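Local coordinates for autophagy protein 5 (Saccharomyces cerevisiae, PDB 2DYO) that takes part in autophagic vesicle formation and cytoplasm-to-vacuole transport, and is also required for mitophagy and selective degradation of the nucleus, at residues K73-N87 against H122-I136. Sequence-based numbering, arbitrary orientation.
Sequences KYFWFEHNKTPIPWN and HLVMGDSLPPTIIPI
Tyr74, Trp76 and Glu78 pair with Gly126, Val124 and His122 through antiparallel backbone hydrogen bonds, the axes of strands 74-79 and 122-126 coming within 4.7 Å. Beyond Gly126 the chain doubles back over the sheet, and Ile136 N reaches Phe75 O at 2.7 Å in an almost straight bond (178°). Trp76 lies between the sheet and this returning loop. Its CG sits between the backbone N and the carbonyl carbon (chi1 68°), which brings the indole under the loop: Pro130 CD stands over the six-membered ring, 3.4 Å from its centroid, in a CH-pi contact, while Leu129 CD1 lies 3.8 Å from Trp76 CE3. Trp76 NE1 donates to the anti side of Glu78 OE2 at 2.9 Å, fixing the ring's rotation. Replacing the indole with an alanine is likely to open a gap beneath Pro130 and leave the Glu78 carboxylate without this donor. Phe77 points to the opposite side of the sheet, with Phe75, and Ile136 CD1 lies over one face of its ring; Ile133 wedges its CD1 against Pro83 and Pro85. At the strand ends Lys73 NZ forms a salt bridge with Asp127 OD2 at 3.2 Å, coming from above the carboxylate plane. One water links Phe75 N to Ile136 O. In this ubiquitin-like sheet, strand 74-79 runs between 118-126 and 82-84; Ile84 and Pro85 rest on helix 90-98, and Trp86 and Ile134 touch Gln142 of helix 142-159.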
# COMPACT_ATOMS: atom_id res chain seq x y z
N LYS A 73 -6.00 22.59 13.37
CA LYS A 73 -6.44 22.04 12.09
C LYS A 73 -5.96 20.60 11.95
O LYS A 73 -5.05 20.17 12.66
CB LYS A 73 -5.85 22.86 10.93
CG LYS A 73 -6.21 24.34 10.92
CD LYS A 73 -7.44 24.61 10.06
CE LYS A 73 -7.66 26.11 9.91
NZ LYS A 73 -8.80 26.42 9.00
N TYR A 74 -6.58 19.85 11.04
CA TYR A 74 -6.18 18.47 10.80
C TYR A 74 -5.52 18.40 9.42
O TYR A 74 -5.82 19.21 8.54
CB TYR A 74 -7.38 17.54 10.85
CG TYR A 74 -7.91 17.28 12.25
CD1 TYR A 74 -8.93 18.06 12.79
CD2 TYR A 74 -7.39 16.25 13.02
CE1 TYR A 74 -9.42 17.82 14.08
CE2 TYR A 74 -7.86 16.00 14.31
CZ TYR A 74 -8.87 16.79 14.83
OH TYR A 74 -9.34 16.53 16.10
N PHE A 75 -4.64 17.43 9.23
CA PHE A 75 -3.94 17.26 7.96
C PHE A 75 -4.21 15.89 7.37
O PHE A 75 -4.22 14.89 8.08
CB PHE A 75 -2.43 17.42 8.16
CG PHE A 75 -2.03 18.72 8.82
CD1 PHE A 75 -0.95 18.75 9.69
CD2 PHE A 75 -2.73 19.89 8.56
CE1 PHE A 75 -0.56 19.94 10.30
CE2 PHE A 75 -2.35 21.09 9.16
CZ PHE A 75 -1.26 21.11 10.03
N TRP A 76 -4.44 15.84 6.06
CA TRP A 76 -4.69 14.58 5.37
C TRP A 76 -4.37 14.71 3.88
O TRP A 76 -4.22 15.82 3.36
CB TRP A 76 -6.14 14.13 5.57
CG TRP A 76 -7.19 14.98 4.92
CD1 TRP A 76 -7.66 14.89 3.64
CD2 TRP A 76 -7.93 16.05 5.53
NE1 TRP A 76 -8.64 15.82 3.42
CE2 TRP A 76 -8.82 16.55 4.56
CE3 TRP A 76 -7.91 16.64 6.81
CZ2 TRP A 76 -9.70 17.62 4.83
CZ3 TRP A 76 -8.79 17.70 7.07
CH2 TRP A 76 -9.67 18.17 6.08
N PHE A 77 -4.24 13.57 3.20
CA PHE A 77 -3.92 13.57 1.78
C PHE A 77 -5.16 13.50 0.91
O PHE A 77 -6.19 12.96 1.31
CB PHE A 77 -3.03 12.39 1.42
CG PHE A 77 -1.68 12.41 2.08
CD1 PHE A 77 -1.39 11.51 3.10
CD2 PHE A 77 -0.70 13.31 1.67
CE1 PHE A 77 -0.13 11.50 3.69
CE2 PHE A 77 0.56 13.30 2.26
CZ PHE A 77 0.84 12.39 3.27
N GLU A 78 -5.03 14.05 -0.29
CA GLU A 78 -6.12 14.04 -1.25
C GLU A 78 -5.61 13.75 -2.65
O GLU A 78 -4.44 13.98 -2.96
CB GLU A 78 -6.88 15.37 -1.21
CG GLU A 78 -8.05 15.36 -0.25
CD GLU A 78 -8.80 16.67 -0.22
OE1 GLU A 78 -8.85 17.37 -1.26
OE2 GLU A 78 -9.37 17.01 0.84
N HIS A 79 -6.49 13.22 -3.48
CA HIS A 79 -6.19 12.91 -4.86
C HIS A 79 -7.39 13.41 -5.65
O HIS A 79 -8.51 12.93 -5.46
CB HIS A 79 -5.99 11.41 -5.05
CG HIS A 79 -5.80 11.00 -6.47
ND1 HIS A 79 -6.85 10.68 -7.31
CD2 HIS A 79 -4.67 10.87 -7.22
CE1 HIS A 79 -6.38 10.38 -8.51
NE2 HIS A 79 -5.06 10.49 -8.48
N ASN A 80 -7.15 14.39 -6.51
CA ASN A 80 -8.22 14.98 -7.30
C ASN A 80 -9.38 15.41 -6.40
O ASN A 80 -10.53 15.06 -6.65
CB ASN A 80 -8.70 14.00 -8.38
CG ASN A 80 -7.67 13.77 -9.47
OD1 ASN A 80 -6.82 14.63 -9.73
ND2 ASN A 80 -7.74 12.62 -10.13
N LYS A 81 -9.06 16.15 -5.34
CA LYS A 81 -10.06 16.65 -4.41
C LYS A 81 -10.79 15.58 -3.59
O LYS A 81 -11.72 15.90 -2.85
CB LYS A 81 -11.09 17.50 -5.17
CG LYS A 81 -10.50 18.75 -5.82
CD LYS A 81 -10.43 19.92 -4.84
CE LYS A 81 -9.66 21.10 -5.41
NZ LYS A 81 -8.19 20.85 -5.46
N THR A 82 -10.36 14.33 -3.71
CA THR A 82 -10.97 13.24 -2.96
C THR A 82 -10.02 12.71 -1.87
O THR A 82 -8.90 12.30 -2.16
CB THR A 82 -11.34 12.06 -3.88
OG1 THR A 82 -12.42 12.45 -4.74
CG2 THR A 82 -11.78 10.85 -3.05
N PRO A 83 -10.47 12.72 -0.61
CA PRO A 83 -9.64 12.24 0.50
C PRO A 83 -9.11 10.83 0.24
O PRO A 83 -9.85 9.95 -0.21
CB PRO A 83 -10.59 12.29 1.69
CG PRO A 83 -11.43 13.50 1.37
CD PRO A 83 -11.73 13.29 -0.10
N ILE A 84 -7.83 10.62 0.51
CA ILE A 84 -7.19 9.33 0.31
C ILE A 84 -6.53 8.89 1.63
O ILE A 84 -5.68 9.60 2.17
CB ILE A 84 -6.16 9.41 -0.85
CG1 ILE A 84 -5.46 8.07 -1.04
CG2 ILE A 84 -5.16 10.51 -0.59
CD1 ILE A 84 -4.47 8.06 -2.20
N PRO A 85 -6.93 7.72 2.16
CA PRO A 85 -6.42 7.15 3.42
C PRO A 85 -4.93 6.81 3.39
O PRO A 85 -4.48 6.08 2.52
CB PRO A 85 -7.26 5.88 3.61
CG PRO A 85 -8.41 6.04 2.65
CD PRO A 85 -7.81 6.75 1.48
N TRP A 86 -4.17 7.32 4.36
CA TRP A 86 -2.74 7.00 4.37
C TRP A 86 -2.48 5.59 4.91
O TRP A 86 -1.42 5.02 4.65
CB TRP A 86 -1.95 8.02 5.21
CG TRP A 86 -2.24 7.98 6.69
CD1 TRP A 86 -3.05 8.82 7.39
CD2 TRP A 86 -1.77 7.00 7.63
NE1 TRP A 86 -3.13 8.43 8.70
CE2 TRP A 86 -2.35 7.32 8.88
CE3 TRP A 86 -0.92 5.89 7.54
CZ2 TRP A 86 -2.11 6.56 10.03
CZ3 TRP A 86 -0.68 5.13 8.69
CH2 TRP A 86 -1.28 5.47 9.92
N ASN A 87 -3.44 5.03 5.64
CA ASN A 87 -3.24 3.71 6.25
C ASN A 87 -3.42 2.47 5.37
O ASN A 87 -3.77 1.40 5.86
CB ASN A 87 -4.11 3.59 7.52
CG ASN A 87 -5.58 3.87 7.27
OD1 ASN A 87 -6.43 2.99 7.42
ND2 ASN A 87 -5.89 5.10 6.90
N HIS A 122 -2.00 15.47 -2.88
CA HIS A 122 -2.05 16.83 -2.36
C HIS A 122 -2.22 16.81 -0.85
O HIS A 122 -3.11 16.13 -0.33
CB HIS A 122 -3.23 17.58 -3.00
CG HIS A 122 -3.34 17.38 -4.48
ND1 HIS A 122 -2.98 18.34 -5.40
CD2 HIS A 122 -3.75 16.30 -5.20
CE1 HIS A 122 -3.16 17.87 -6.62
NE2 HIS A 122 -3.63 16.63 -6.53
N LEU A 123 -1.37 17.55 -0.14
CA LEU A 123 -1.44 17.63 1.32
C LEU A 123 -2.41 18.77 1.63
O LEU A 123 -2.19 19.91 1.21
CB LEU A 123 -0.06 17.97 1.89
CG LEU A 123 0.37 17.48 3.28
CD1 LEU A 123 1.27 18.53 3.89
CD2 LEU A 123 -0.83 17.23 4.19
N VAL A 124 -3.46 18.46 2.38
CA VAL A 124 -4.48 19.45 2.72
C VAL A 124 -4.72 19.57 4.23
O VAL A 124 -4.35 18.69 5.01
CB VAL A 124 -5.82 19.08 2.04
CG1 VAL A 124 -6.89 20.10 2.39
CG2 VAL A 124 -5.63 19.01 0.54
N MET A 125 -5.35 20.67 4.65
CA MET A 125 -5.67 20.89 6.05
C MET A 125 -7.12 21.34 6.18
O MET A 125 -7.74 21.74 5.20
CB MET A 125 -4.76 21.95 6.67
CG MET A 125 -4.96 23.35 6.12
SD MET A 125 -4.15 24.57 7.17
CE MET A 125 -2.47 24.45 6.61
N GLY A 126 -7.65 21.27 7.40
CA GLY A 126 -9.03 21.66 7.63
C GLY A 126 -9.48 21.45 9.06
O GLY A 126 -8.73 20.91 9.87
N ASP A 127 -10.71 21.86 9.37
CA ASP A 127 -11.26 21.72 10.71
C ASP A 127 -12.19 20.52 10.80
O ASP A 127 -12.20 19.80 11.79
CB ASP A 127 -12.01 22.99 11.12
CG ASP A 127 -11.08 24.17 11.34
OD1 ASP A 127 -10.19 24.07 12.21
OD2 ASP A 127 -11.24 25.19 10.64
N SER A 128 -12.99 20.33 9.76
CA SER A 128 -13.93 19.21 9.72
C SER A 128 -13.27 18.00 9.07
O SER A 128 -13.27 17.86 7.84
CB SER A 128 -15.20 19.60 8.96
OG SER A 128 -14.90 20.01 7.63
N LEU A 129 -12.69 17.14 9.90
CA LEU A 129 -12.02 15.94 9.41
C LEU A 129 -13.00 15.09 8.61
O LEU A 129 -14.11 14.82 9.07
CB LEU A 129 -11.46 15.15 10.59
CG LEU A 129 -10.57 13.94 10.28
CD1 LEU A 129 -9.38 14.36 9.43
CD2 LEU A 129 -10.10 13.34 11.60
N PRO A 130 -12.60 14.66 7.40
CA PRO A 130 -13.45 13.84 6.53
C PRO A 130 -13.80 12.47 7.12
O PRO A 130 -13.02 11.88 7.88
CB PRO A 130 -12.62 13.72 5.26
CG PRO A 130 -11.82 14.98 5.25
CD PRO A 130 -11.39 15.09 6.69
N PRO A 131 -14.97 11.94 6.75
CA PRO A 131 -15.47 10.64 7.22
C PRO A 131 -14.53 9.46 6.99
O PRO A 131 -14.12 9.18 5.86
CB PRO A 131 -16.79 10.49 6.47
CG PRO A 131 -16.58 11.31 5.22
CD PRO A 131 -15.90 12.53 5.77
N THR A 132 -14.20 8.78 8.08
CA THR A 132 -13.32 7.60 8.11
C THR A 132 -11.84 7.91 7.91
O THR A 132 -11.00 7.01 8.01
CB THR A 132 -13.74 6.54 7.06
OG1 THR A 132 -13.29 6.93 5.76
CG2 THR A 132 -15.25 6.36 7.05
N ILE A 133 -11.51 9.17 7.65
CA ILE A 133 -10.12 9.54 7.45
C ILE A 133 -9.35 9.73 8.76
O ILE A 133 -9.76 10.51 9.62
CB ILE A 133 -10.00 10.85 6.63
CG1 ILE A 133 -10.46 10.60 5.19
CG2 ILE A 133 -8.56 11.37 6.67
CD1 ILE A 133 -9.62 9.58 4.43
N ILE A 134 -8.25 9.00 8.90
CA ILE A 134 -7.40 9.11 10.08
C ILE A 134 -6.43 10.23 9.74
O ILE A 134 -5.66 10.11 8.79
CB ILE A 134 -6.58 7.84 10.32
CG1 ILE A 134 -7.51 6.63 10.49
CG2 ILE A 134 -5.69 8.02 11.54
CD1 ILE A 134 -6.76 5.32 10.64
N PRO A 135 -6.45 11.33 10.51
CA PRO A 135 -5.56 12.46 10.26
C PRO A 135 -4.07 12.13 10.39
O PRO A 135 -3.69 11.19 11.09
CB PRO A 135 -6.02 13.50 11.27
CG PRO A 135 -6.46 12.66 12.43
CD PRO A 135 -7.22 11.53 11.75
N ILE A 136 -3.23 12.91 9.71
CA ILE A 136 -1.78 12.72 9.77
C ILE A 136 -1.34 13.25 11.13
O ILE A 136 -1.55 14.42 11.45
CB ILE A 136 -1.08 13.50 8.65
CG1 ILE A 136 -1.54 12.93 7.29
CG2 ILE A 136 0.43 13.41 8.81
CD1 ILE A 136 -1.26 13.84 6.10
O HOH W 1 -3.74 15.95 11.58
O HOH W 2 -5.88 8.93 6.36
O HOH W 3 -7.77 6.91 6.87